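Local coordinates for protein enolase-phosphatase E1 (Saccharomyces cerevisiae, PDB 2G80) that probably catalyses, with magnesium, the enolisation and then dephosphorylation of a diketo-methylthiopentyl phosphate in the methionine salvage pathway, at residues A[75-80]-A[86-91]; A[191-196]-A[223-228]; A[54-59]-A[94-99]. All blocks are in the same frame, centred on the assembly; numbering follows the deposited sequence.

Contact 1: residues A[75-80]-A[86-91]; sequences NILSQF and EQLQAH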
loop_
_atom_site.group_PDB
_atom_site.type_symbol
_atom_site.label_atom_id
_atom_site.label_comp_id
_atom_site.label_asym_id
_atom_site.label_seq_id
_atom_site.Cartn_x
_atom_site.Cartn_y
_atom_site.Cartn_z
ATOM N N ASN A 75 -3.933 24.853 -1.037
ATOM C CA ASN A 75 -2.667 24.768 -1.763
ATOM C C ASN A 75 -2.603 23.501 -2.607
ATOM O O ASN A 75 -2.137 23.546 -3.744
ATOM C CB ASN A 75 -1.484 24.812 -0.797
ATOM C CG ASN A 75 -1.437 26.119 0.019
ATOM O OD1 ASN A 75 -2.006 27.145 -0.380
ATOM N ND2 ASN A 75 -0.775 26.069 1.177
ATOM N N ILE A 76 -3.114 22.394 -2.075
ATOM C CA ILE A 76 -3.195 21.132 -2.837
ATOM C C ILE A 76 -4.191 21.316 -3.995
ATOM O O ILE A 76 -3.843 21.059 -5.131
ATOM C CB ILE A 76 -3.593 19.895 -1.961
ATOM C CG1 ILE A 76 -2.537 19.665 -0.858
ATOM C CG2 ILE A 76 -3.715 18.621 -2.855
ATOM C CD1 ILE A 76 -2.950 18.741 0.244
ATOM N N LEU A 77 -5.392 21.805 -3.681
ATOM C CA LEU A 77 -6.447 21.993 -4.674
ATOM C C LEU A 77 -6.087 22.904 -5.836
ATOM O O LEU A 77 -6.485 22.618 -6.957
ATOM C CB LEU A 77 -7.757 22.438 -4.017
ATOM C CG LEU A 77 -8.481 21.355 -3.206
ATOM C CD1 LEU A 77 -9.630 21.988 -2.441
ATOM C CD2 LEU A 77 -9.020 20.216 -4.066
ATOM N N SER A 78 -5.326 23.970 -5.565
ATOM C CA SER A 78 -4.879 24.911 -6.583
ATOM C C SER A 78 -3.960 24.261 -7.634
ATOM O O SER A 78 -3.967 24.693 -8.778
ATOM C CB SER A 78 -4.186 26.138 -5.965
ATOM O OG SER A 78 -2.986 25.726 -5.305
ATOM N N GLN A 79 -3.212 23.221 -7.256
ATOM C CA GLN A 79 -2.327 22.503 -8.197
ATOM C C GLN A 79 -3.019 21.633 -9.264
ATOM O O GLN A 79 -2.337 21.013 -10.075
ATOM C CB GLN A 79 -1.255 21.730 -7.442
ATOM C CG GLN A 79 -0.320 22.688 -6.683
ATOM C CD GLN A 79 1.009 22.056 -6.319
ATOM O OE1 GLN A 79 1.062 20.946 -5.804
ATOM N NE2 GLN A 79 2.099 22.788 -6.565
ATOM N N PHE A 80 -4.351 21.548 -9.233
ATOM C CA PHE A 80 -5.118 20.956 -10.340
ATOM C C PHE A 80 -5.262 21.971 -11.470
ATOM O O PHE A 80 -5.495 21.565 -12.608
ATOM C CB PHE A 80 -6.504 20.480 -9.909
ATOM C CG PHE A 80 -6.482 19.270 -9.052
ATOM C CD1 PHE A 80 -6.158 18.022 -9.613
ATOM C CD2 PHE A 80 -6.785 19.343 -7.693
ATOM C CE1 PHE A 80 -6.150 16.861 -8.837
ATOM C CE2 PHE A 80 -6.790 18.206 -6.907
ATOM C CZ PHE A 80 -6.463 16.944 -7.482
ATOM N N GLU A 86 -17.250 23.514 -9.715
ATOM C CA GLU A 86 -18.054 22.424 -10.323
ATOM C C GLU A 86 -17.169 21.561 -11.238
ATOM O O GLU A 86 -17.211 20.336 -11.167
ATOM C CB GLU A 86 -19.271 22.979 -11.096
ATOM N N GLN A 87 -16.338 22.209 -12.053
ATOM C CA GLN A 87 -15.379 21.504 -12.920
ATOM C C GLN A 87 -14.315 20.801 -12.111
ATOM O O GLN A 87 -13.949 19.674 -12.448
ATOM C CB GLN A 87 -14.669 22.444 -13.882
ATOM C CG GLN A 87 -15.556 23.099 -14.901
ATOM C CD GLN A 87 -14.774 24.064 -15.790
ATOM O OE1 GLN A 87 -13.527 24.074 -15.787
ATOM N NE2 GLN A 87 -15.503 24.888 -16.551
ATOM N N LEU A 88 -13.803 21.472 -11.073
ATOM C CA LEU A 88 -12.801 20.843 -10.180
ATOM C C LEU A 88 -13.357 19.599 -9.452
ATOM O O LEU A 88 -12.691 18.569 -9.374
ATOM C CB LEU A 88 -12.226 21.842 -9.174
ATOM C CG LEU A 88 -11.195 21.308 -8.177
ATOM C CD1 LEU A 88 -10.012 20.692 -8.883
ATOM C CD2 LEU A 88 -10.741 22.439 -7.252
ATOM N N GLN A 89 -14.575 19.706 -8.937
ATOM C CA GLN A 89 -15.224 18.597 -8.254
ATOM C C GLN A 89 -15.368 17.429 -9.230
ATOM O O GLN A 89 -14.880 16.331 -8.945
ATOM C CB GLN A 89 -16.578 19.002 -7.659
ATOM C CG GLN A 89 -17.241 17.886 -6.851
ATOM C CD GLN A 89 -18.544 18.308 -6.199
ATOM O OE1 GLN A 89 -18.587 19.296 -5.471
ATOM N NE2 GLN A 89 -19.612 17.526 -6.427
ATOM N N ALA A 90 -15.979 17.693 -10.385
ATOM C CA ALA A 90 -16.163 16.677 -11.437
ATOM C C ALA A 90 -14.842 16.027 -11.921
ATOM O O ALA A 90 -14.784 14.805 -12.116
ATOM C CB ALA A 90 -16.938 17.279 -12.631
ATOM N N HIS A 91 -13.802 16.841 -12.092
ATOM C CA HIS A 91 -12.461 16.358 -12.523
ATOM C C HIS A 91 -11.832 15.385 -11.506
ATOM O O HIS A 91 -11.316 14.349 -11.899
ATOM C CB HIS A 91 -11.520 17.546 -12.764
ATOM C CG HIS A 91 -10.126 17.171 -13.185
ATOM N ND1 HIS A 91 -9.810 16.804 -14.474
ATOM C CD2 HIS A 91 -8.956 17.168 -12.496
ATOM C CE1 HIS A 91 -8.509 16.562 -14.555
ATOM N NE2 HIS A 91 -7.966 16.788 -13.371
#

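Contact 2: residues A[191-196]-A[223-228]; sequences QSYANI and VGIATG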
loop_
_atom_site.group_PDB
_atom_site.type_symbol
_atom_site.label_atom_id
_atom_site.label_comp_id
_atom_site.label_asym_id
_atom_site.label_seq_id
_atom_site.Cartn_x
_atom_site.Cartn_y
_atom_site.Cartn_z
ATOM N N GLN A 191 15.283 -4.286 -12.485
ATOM C CA GLN A 191 16.112 -3.159 -12.035
ATOM C C GLN A 191 15.640 -2.550 -10.734
ATOM O O GLN A 191 16.475 -2.125 -9.916
ATOM C CB GLN A 191 16.164 -2.055 -13.109
ATOM C CG GLN A 191 17.030 -0.809 -12.779
ATOM C CD GLN A 191 18.526 -1.115 -12.675
ATOM O OE1 GLN A 191 19.129 -1.643 -13.623
ATOM N NE2 GLN A 191 19.139 -0.754 -11.529
ATOM N N SER A 192 14.316 -2.454 -10.595
ATOM C CA SER A 192 13.679 -1.966 -9.390
ATOM C C SER A 192 14.111 -2.795 -8.179
ATOM O O SER A 192 14.404 -2.221 -7.128
ATOM C CB SER A 192 12.142 -1.971 -9.524
ATOM O OG SER A 192 11.706 -1.383 -10.756
ATOM N N TYR A 193 14.196 -4.125 -8.349
ATOM C CA TYR A 193 14.653 -5.034 -7.259
ATOM C C TYR A 193 16.164 -4.917 -6.977
ATOM O O TYR A 193 16.588 -5.086 -5.861
ATOM C CB TYR A 193 14.206 -6.468 -7.510
ATOM C CG TYR A 193 12.711 -6.519 -7.501
ATOM C CD1 TYR A 193 12.004 -6.667 -6.299
ATOM C CD2 TYR A 193 11.983 -6.336 -8.683
ATOM C CE1 TYR A 193 10.617 -6.672 -6.285
ATOM C CE2 TYR A 193 10.599 -6.317 -8.677
ATOM C CZ TYR A 193 9.909 -6.498 -7.482
ATOM O OH TYR A 193 8.528 -6.500 -7.485
ATOM N N ALA A 194 16.946 -4.594 -7.999
ATOM C CA ALA A 194 18.362 -4.293 -7.827
ATOM C C ALA A 194 18.517 -2.999 -6.990
ATOM O O ALA A 194 19.411 -2.919 -6.133
ATOM C CB ALA A 194 19.067 -4.183 -9.178
ATOM N N ASN A 195 17.649 -2.011 -7.253
ATOM C CA ASN A 195 17.599 -0.770 -6.480
ATOM C C ASN A 195 17.273 -1.038 -5.013
ATOM O O ASN A 195 17.928 -0.496 -4.129
ATOM C CB ASN A 195 16.615 0.261 -7.073
ATOM C CG ASN A 195 17.008 0.746 -8.483
ATOM O OD1 ASN A 195 18.180 0.720 -8.881
ATOM N ND2 ASN A 195 16.015 1.199 -9.238
ATOM N N ILE A 196 16.299 -1.906 -4.748
ATOM C CA ILE A 196 15.908 -2.266 -3.358
ATOM C C ILE A 196 17.018 -3.045 -2.642
ATOM O O ILE A 196 17.252 -2.799 -1.451
ATOM C CB ILE A 196 14.563 -3.039 -3.328
ATOM C CG1 ILE A 196 13.427 -2.103 -3.779
ATOM C CG2 ILE A 196 14.258 -3.687 -1.890
ATOM C CD1 ILE A 196 12.102 -2.815 -4.012
ATOM N N VAL A 223 17.059 -11.046 -10.288
ATOM C CA VAL A 223 18.234 -10.670 -9.475
ATOM C C VAL A 223 18.484 -11.632 -8.284
ATOM O O VAL A 223 19.213 -11.282 -7.363
ATOM C CB VAL A 223 18.195 -9.172 -9.025
ATOM C CG1 VAL A 223 18.625 -8.275 -10.167
ATOM C CG2 VAL A 223 16.826 -8.761 -8.422
ATOM N N GLY A 224 17.891 -12.829 -8.325
ATOM C CA GLY A 224 18.148 -13.887 -7.359
ATOM C C GLY A 224 17.397 -13.894 -6.041
ATOM O O GLY A 224 17.691 -14.732 -5.151
ATOM N N ILE A 225 16.419 -13.001 -5.915
ATOM C CA ILE A 225 15.620 -12.914 -4.704
ATOM C C ILE A 225 14.631 -14.103 -4.677
ATOM O O ILE A 225 13.962 -14.357 -5.672
ATOM C CB ILE A 225 14.840 -11.565 -4.628
ATOM C CG1 ILE A 225 15.786 -10.340 -4.669
ATOM C CG2 ILE A 225 13.896 -11.536 -3.379
ATOM C CD1 ILE A 225 15.038 -9.022 -4.714
ATOM N N ALA A 226 14.528 -14.784 -3.528
ATOM C CA ALA A 226 13.551 -15.883 -3.330
ATOM C C ALA A 226 12.128 -15.280 -3.331
ATOM O O ALA A 226 11.910 -14.144 -2.930
ATOM C CB ALA A 226 13.830 -16.650 -2.054
ATOM N N THR A 227 11.181 -16.048 -3.829
ATOM C CA THR A 227 9.826 -15.595 -4.084
ATOM C C THR A 227 8.816 -16.536 -3.459
ATOM O O THR A 227 9.085 -17.734 -3.329
ATOM C CB THR A 227 9.544 -15.598 -5.614
ATOM O OG1 THR A 227 9.795 -16.915 -6.123
ATOM C CG2 THR A 227 10.423 -14.635 -6.318
ATOM N N GLY A 228 7.666 -15.978 -3.094
ATOM C CA GLY A 228 6.529 -16.752 -2.549
ATOM C C GLY A 228 5.249 -16.093 -3.030
ATOM O O GLY A 228 5.162 -14.849 -2.986
#

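Contact 3: residues A[54-59]-A[94-99]; sequences PYFTNK and ELVAKD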
loop_
_atom_site.group_PDB
_atom_site.type_symbol
_atom_site.label_atom_id
_atom_site.label_comp_id
_atom_site.label_asym_id
_atom_site.label_seq_id
_atom_site.Cartn_x
_atom_site.Cartn_y
_atom_site.Cartn_z
ATOM N N PRO A 54 -14.242 5.198 -1.862
ATOM C CA PRO A 54 -15.556 5.762 -1.436
ATOM C C PRO A 54 -15.473 6.760 -0.294
ATOM O O PRO A 54 -16.165 7.764 -0.311
ATOM C CB PRO A 54 -16.354 4.521 -1.016
ATOM C CG PRO A 54 -15.745 3.439 -1.792
ATOM C CD PRO A 54 -14.289 3.722 -1.824
ATOM N N TYR A 55 -14.623 6.481 0.693
ATOM C CA TYR A 55 -14.382 7.409 1.794
ATOM C C TYR A 55 -13.921 8.779 1.229
ATOM O O TYR A 55 -14.449 9.845 1.610
ATOM C CB TYR A 55 -13.365 6.828 2.841
ATOM C CG TYR A 55 -13.124 7.788 3.950
ATOM C CD1 TYR A 55 -13.967 7.820 5.067
ATOM C CD2 TYR A 55 -12.129 8.788 3.834
ATOM C CE1 TYR A 55 -13.774 8.803 6.106
ATOM C CE2 TYR A 55 -11.945 9.757 4.841
ATOM C CZ TYR A 55 -12.761 9.758 5.974
ATOM O OH TYR A 55 -12.584 10.725 6.970
ATOM N N PHE A 56 -12.927 8.731 0.354
ATOM C CA PHE A 56 -12.384 9.933 -0.287
ATOM C C PHE A 56 -13.402 10.665 -1.187
ATOM O O PHE A 56 -13.554 11.898 -1.065
ATOM C CB PHE A 56 -11.101 9.586 -1.061
ATOM C CG PHE A 56 -10.590 10.698 -1.904
ATOM C CD1 PHE A 56 -9.898 11.749 -1.317
ATOM C CD2 PHE A 56 -10.819 10.717 -3.292
ATOM C CE1 PHE A 56 -9.421 12.792 -2.087
ATOM C CE2 PHE A 56 -10.350 11.765 -4.075
ATOM C CZ PHE A 56 -9.644 12.815 -3.462
ATOM N N THR A 57 -14.081 9.921 -2.075
ATOM C CA THR A 57 -15.082 10.518 -2.986
ATOM C C THR A 57 -16.289 11.110 -2.235
ATOM O O THR A 57 -16.842 12.125 -2.685
ATOM C CB THR A 57 -15.530 9.569 -4.135
ATOM O OG1 THR A 57 -16.158 8.398 -3.604
ATOM C CG2 THR A 57 -14.345 9.159 -5.003
ATOM N N ASN A 58 -16.694 10.505 -1.106
ATOM C CA ASN A 58 -17.760 11.094 -0.261
ATOM C C ASN A 58 -17.308 12.420 0.382
ATOM O O ASN A 58 -18.133 13.294 0.608
ATOM C CB ASN A 58 -18.234 10.141 0.843
ATOM C CG ASN A 58 -18.871 8.823 0.295
ATOM O OD1 ASN A 58 -19.244 8.712 -0.889
ATOM N ND2 ASN A 58 -18.944 7.805 1.168
ATOM N N LYS A 59 -16.021 12.564 0.686
ATOM C CA LYS A 59 -15.466 13.827 1.267
ATOM C C LYS A 59 -15.175 14.974 0.251
ATOM O O LYS A 59 -15.164 16.125 0.640
ATOM C CB LYS A 59 -14.174 13.540 2.060
ATOM C CG LYS A 59 -14.326 12.761 3.356
ATOM C CD LYS A 59 -15.062 13.559 4.438
ATOM C CE LYS A 59 -15.093 12.844 5.785
ATOM N NZ LYS A 59 -15.800 11.543 5.736
ATOM N N GLU A 94 -13.644 12.144 -11.591
ATOM C CA GLU A 94 -13.295 11.477 -12.843
ATOM C C GLU A 94 -11.962 10.763 -12.717
ATOM O O GLU A 94 -11.845 9.628 -13.178
ATOM C CB GLU A 94 -13.227 12.476 -14.001
ATOM C CG GLU A 94 -12.822 11.901 -15.353
ATOM C CD GLU A 94 -12.771 12.941 -16.479
ATOM O OE1 GLU A 94 -13.016 14.156 -16.248
ATOM O OE2 GLU A 94 -12.463 12.521 -17.617
ATOM N N LEU A 95 -10.959 11.427 -12.137
ATOM C CA LEU A 95 -9.629 10.810 -11.950
ATOM C C LEU A 95 -9.695 9.508 -11.112
ATOM O O LEU A 95 -8.995 8.543 -11.423
ATOM C CB LEU A 95 -8.627 11.774 -11.307
ATOM C CG LEU A 95 -8.219 13.079 -12.042
ATOM C CD1 LEU A 95 -7.412 13.935 -11.083
ATOM C CD2 LEU A 95 -7.433 12.846 -13.292
ATOM N N VAL A 96 -10.525 9.520 -10.069
ATOM C CA VAL A 96 -10.737 8.366 -9.185
ATOM C C VAL A 96 -11.418 7.251 -9.987
ATOM O O VAL A 96 -10.915 6.133 -10.014
ATOM C CB VAL A 96 -11.604 8.702 -7.920
ATOM C CG1 VAL A 96 -11.870 7.446 -7.073
ATOM C CG2 VAL A 96 -10.927 9.755 -7.031
ATOM N N ALA A 97 -12.534 7.589 -10.645
ATOM C CA ALA A 97 -13.312 6.646 -11.473
ATOM C C ALA A 97 -12.492 5.983 -12.579
ATOM O O ALA A 97 -12.694 4.810 -12.862
ATOM C CB ALA A 97 -14.538 7.353 -12.098
ATOM N N LYS A 98 -11.585 6.741 -13.205
ATOM C CA LYS A 98 -10.709 6.223 -14.282
ATOM C C LYS A 98 -9.339 5.696 -13.790
ATOM O O LYS A 98 -8.519 5.308 -14.592
ATOM C CB LYS A 98 -10.541 7.292 -15.352
ATOM C CG LYS A 98 -11.864 7.673 -16.017
ATOM C CD LYS A 98 -11.666 8.752 -17.037
ATOM C CE LYS A 98 -12.895 8.955 -17.921
ATOM N NZ LYS A 98 -12.648 10.064 -18.872
ATOM N N ASP A 99 -9.136 5.655 -12.472
ATOM C CA ASP A 99 -7.899 5.228 -11.800
ATOM C C ASP A 99 -6.616 5.929 -12.306
ATOM O O ASP A 99 -5.584 5.300 -12.569
ATOM C CB ASP A 99 -7.770 3.682 -11.800
ATOM C CG ASP A 99 -6.907 3.163 -10.628
ATOM O OD1 ASP A 99 -7.020 3.702 -9.495
ATOM O OD2 ASP A 99 -6.117 2.218 -10.840
#

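Contact 1: residues A[75-80]-A[86-91]
Two consecutive helices of the cap, an all-helical insertion of the kind found in many haloacid dehalogenase-like phosphatases, meet at a corner here as Leu77 and Phe80 pack on Leu88 and His91. Segment 75-80 carries the last turn of helix 72-78, segment 86-91 belongs to helix 85-97, and only a five-residue connection separates them. The two backbone segments come closest at Phe80 and Leu88, whose CA atoms are 7.7 Å apart. Leu88 does most of the touching. Its CG is turned anti to the backbone N (chi1 179°), which carries the isobutyl fork across the gap between the segments. One branch, Leu88 CD1, reaches the root of the aromatic side chain, 3.7 Å from Phe80 CB, and also lies against Phe80 CG and CD2; the two side chains run at roughly a right angle. The other branch goes to the helix before: Leu88 CD2 lies 4.2 Å from Leu77 CD2, a looser methyl contact. On the same side of the phenyl ring as Leu88 CD1, His91 presents its imidazole edge, with His91 CD2 4.1 Å from Phe80 CD1. Leu77 and Phe80 also pack on Leu108 and Ile104 of helix 103-118, while Val64 of helix 46-65 and Ile82 of the connection touch Leu88. No hydrogen bond spans the two segments, and the imidazole joins through a ring carbon. The contact therefore rests on dispersion and on removing hydrocarbon from water, with the largest share of the area on the buried Leu88 and less on the partly exposed His91.

Contact 2: residues A[191-196]-A[223-228]
Tyr193 of helix 190-200 packs its CB against Val223 and Ile225, which precede strand 226-230 in the Rossmann-like core of the haloacid dehalogenase fold. This joins a helix flanking the parallel sheet to the loop that leads from helix 214-221 into the next strand. The tight part lies at the foot of the tyrosine. Val223 CG2 comes to 3.6 Å from Tyr193 CB, and Ile225 CD1 reaches the same carbon at 3.9 Å, so two methyls from the loop share one methylene. Ile225 CD1 also stands 4.2 Å from Tyr193 CD1, approaching the ring obliquely while the two side chains cross at about a right angle. With CG beside the backbone N and anti to the carbonyl carbon (chi1 -63°), the phenol leads away from the loop into the core. There it meets Phe209 and makes an edge-to-face contact with Tyr143, and its OH bonds to the backbone O of Lys187, a residue predicted to bind substrate. The contact therefore probably belongs to a second layer beside the active site, the Tyr193 side chain being about 10 Å from the magnesium ion.

Packing thins towards solvent. Ala194 CB and Val223 CG1 are 4.2 Å apart, and both residues are partly exposed. Farther out, exposed Gln191 has its side chain start away from the loop and bonds to the residue one turn later. Gln191 NE2 donates to Asn195 OD1 at 3.2 Å; the acceptor lies almost in the Gln191 amide plane, but the donor stands 43° above the Asn195 carbonyl plane.

Contact 3: residues A[54-59]-A[94-99]
Thr57 and Val96 bring their helices to a CA-to-CA separation of 7.9 Å, close enough for side chains to mesh directly, where helix 46-65 passes the C-terminal end of helix 85-97. Both belong to the helical cap of this haloacid dehalogenase-like enzyme, and helix 46-65 is kinked at Pro54, whose nitrogen makes no bond to the preceding turn. Val96 divides its two methyls between two neighbours. CG1, anti to the backbone N (chi1 176°), goes to the threonine methyl, with Val96 CG1 3.7 Å from Thr57 CG2. CG2 goes to the aromatic ring: Val96 CG2 lies 3.6 Å from Phe56 CE2, near the ring plane, so that the methyl butts against the phenyl edge. Phe56 is buried, also packing on Leu108 and Trp113 of helix 103-118 and on Ile92. Thr57 turns its two branches to different tasks. Its methyl faces Val96, whereas its hydroxyl is directed back at its own helix, near the carbonyl oxygens of Phe53 and Pro54, with weak hydrogen bonding at most. No hydrogen bond links the segments.

Just beyond Val96 the second helix stops in a Schellman motif: Asp99, with positive phi, is the C-prime residue, and Asp99 N bonds to Val96 O at 3.1 Å. The same residue whose side chain packs on the neighbouring helix thus gives its carbonyl to the Schellman turn. Along the same helix end, Glu94 and Lys98, one turn apart, form a salt bridge, where Lys98 NZ meets the anti side of Glu94 OE2 at 2.8 Å.

In the fold
From the N terminus the chain passes strand 33-36 and enters helix 46-65, where the first half of contact 3 lies. Before that contact closes, the end of helix 72-78 is met by helix 85-97, which follows after a short connection, so contact 1 forms entirely within the longer loop of contact 3. Both use helix 85-97, their centres are 13 Å apart, and they meet where Phe80 packs on Leu95; together they tie the first three helices of the cap. Contact 2 follows in series, joining helix 190-200 to the approach of strand 226-230 in the sheet domain, with its nearest atoms about 17 Å from those of contact 3.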